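Local coordinates for SnoaL-like polyketide cyclase (Agrobacterium tumefaciens str. C58, PDB 3EHC), which is of unknown function but, as a SnoaL-like protein of the NTF2 fold, may act as a polyketide cyclase, at residues 39-42 with 43-47. Numbering follows the deposited sequence.
Sequences FGLS and GYRDM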
loop_
_atom_site.group_PDB
_atom_site.type_symbol
_atom_site.label_atom_id
_atom_site.label_comp_id
_atom_site.label_asym_id
_atom_site.label_seq_id
_atom_site.Cartn_x
_atom_site.Cartn_y
_atom_site.Cartn_z
ATOM N N PHE B 39 -15.873 -9.589 -8.801
ATOM C CA PHE B 39 -17.010 -10.104 -8.028
ATOM C C PHE B 39 -18.214 -9.130 -7.866
ATOM O O PHE B 39 -19.227 -9.489 -7.265
ATOM C CB PHE B 39 -16.533 -10.741 -6.690
ATOM C CG PHE B 39 -15.800 -9.802 -5.728
ATOM C CD1 PHE B 39 -15.876 -8.417 -5.829
ATOM C CD2 PHE B 39 -15.086 -10.350 -4.658
ATOM C CE1 PHE B 39 -15.223 -7.615 -4.901
ATOM C CE2 PHE B 39 -14.443 -9.557 -3.744
ATOM C CZ PHE B 39 -14.509 -8.190 -3.854
ATOM N N GLY B 40 -18.100 -7.927 -8.435
ATOM C CA GLY B 40 -19.206 -6.978 -8.504
ATOM C C GLY B 40 -19.638 -6.378 -7.186
ATOM O O GLY B 40 -19.112 -6.729 -6.129
ATOM N N LEU B 41 -20.631 -5.493 -7.257
ATOM C CA LEU B 41 -21.164 -4.799 -6.077
ATOM C C LEU B 41 -21.564 -5.770 -4.961
ATOM O O LEU B 41 -21.265 -5.512 -3.799
ATOM C CB LEU B 41 -22.383 -3.932 -6.458
ATOM C CG LEU B 41 -22.959 -2.963 -5.413
ATOM C CD1 LEU B 41 -21.957 -1.910 -5.029
ATOM C CD2 LEU B 41 -24.198 -2.314 -5.987
ATOM N N SER B 42 -22.229 -6.880 -5.306
ATOM C CA SER B 42 -22.712 -7.832 -4.274
ATOM C C SER B 42 -21.568 -8.637 -3.637
ATOM O O SER B 42 -21.591 -8.906 -2.432
ATOM C CB SER B 42 -23.849 -8.751 -4.794
ATOM O OG SER B 42 -23.384 -9.675 -5.760
ATOM N N GLY B 43 -20.561 -8.984 -4.436
ATOM C CA GLY B 43 -19.348 -9.597 -3.907
ATOM C C GLY B 43 -18.568 -8.676 -2.988
ATOM O O GLY B 43 -17.990 -9.127 -2.014
ATOM N N TYR B 44 -18.570 -7.387 -3.321
ATOM C CA TYR B 44 -17.934 -6.336 -2.552
ATOM C C TYR B 44 -18.666 -6.119 -1.229
ATOM O O TYR B 44 -18.026 -5.994 -0.176
ATOM C CB TYR B 44 -17.899 -5.049 -3.390
ATOM C CG TYR B 44 -16.818 -4.062 -3.008
ATOM C CD1 TYR B 44 -16.990 -3.220 -1.919
ATOM C CD2 TYR B 44 -15.636 -3.956 -3.743
ATOM C CE1 TYR B 44 -16.014 -2.299 -1.540
ATOM C CE2 TYR B 44 -14.633 -3.028 -3.371
ATOM C CZ TYR B 44 -14.840 -2.204 -2.260
ATOM O OH TYR B 44 -13.903 -1.266 -1.847
ATOM N N ARG B 45 -19.995 -6.082 -1.281
ATOM C CA ARG B 45 -20.833 -5.990 -0.076
ATOM C C ARG B 45 -20.579 -7.174 0.854
ATOM O O ARG B 45 -20.449 -6.997 2.056
ATOM C CB ARG B 45 -22.318 -5.923 -0.455
ATOM C CG ARG B 45 -23.270 -5.739 0.728
ATOM C CD ARG B 45 -24.746 -5.596 0.292
ATOM N NE ARG B 45 -24.995 -4.358 -0.463
ATOM C CZ ARG B 45 -25.233 -4.279 -1.780
ATOM N NH1 ARG B 45 -25.261 -5.364 -2.559
ATOM N NH2 ARG B 45 -25.447 -3.086 -2.331
ATOM N N ASP B 46 -20.513 -8.377 0.291
ATOM C CA ASP B 46 -20.250 -9.604 1.071
ATOM C C ASP B 46 -18.909 -9.542 1.768
ATOM O O ASP B 46 -18.773 -9.993 2.893
ATOM C CB ASP B 46 -20.228 -10.863 0.179
ATOM C CG ASP B 46 -21.567 -11.189 -0.435
ATOM O OD1 ASP B 46 -22.617 -10.714 0.070
ATOM O OD2 ASP B 46 -21.557 -11.943 -1.432
HETATM N N MSE B 47 -17.913 -9.025 1.062
HETATM C CA MSE B 47 -16.575 -8.834 1.609
HETATM C C MSE B 47 -16.564 -7.919 2.826
HETATM O O MSE B 47 -15.951 -8.255 3.823
HETATM C CB MSE B 47 -15.634 -8.277 0.541
HETATM C CG MSE B 47 -14.266 -7.848 1.048
HETATM SE SE MSE B 47 -13.198 -6.911 -0.299
HETATM C CE MSE B 47 -14.043 -5.128 -0.298
#
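F39 lays one face of its ring over the first turn of helix 40-54, with the G43 carbonyl carbon 3.8 Å above the ring's centre and Y44 N nearer its rim. Its chi1 of 61° sets CG between its own backbone N and carbonyl carbon, folding the ring back over the turn. G43 suits the spot: it has no side chain, so its CA can come within 3.4 Å of F39 O, which also accepts a weak hydrogen bond from G43 N. G40, with its positive phi, turns the chain into the helix, and G40 O accepts a hydrogen bond from Y44 N at 2.9 Å, almost in line with its C=O (165°). M47, a selenomethionine, brings SE to the edge of the F39 ring, 4.0 Å from CZ, in a Met-aromatic contact. The bend at chi3 (77°) carries its methyl CE over the centre of the Y44 ring, so the flexible chain bridges two aromatics. On another side of the helix, R45 crosses L41 at a slant, NH2 3.9 Å from L41 CD2, while R45 NE hydrogen-bonds F21 O. Y44 OH hydrogen-bonds Y12 of helix 5-17. F39 and M47 also meet H34 and Y44 meets V32, seating the start of the helix against strand 32-34, while L41 packs on V28 of strand 28-29.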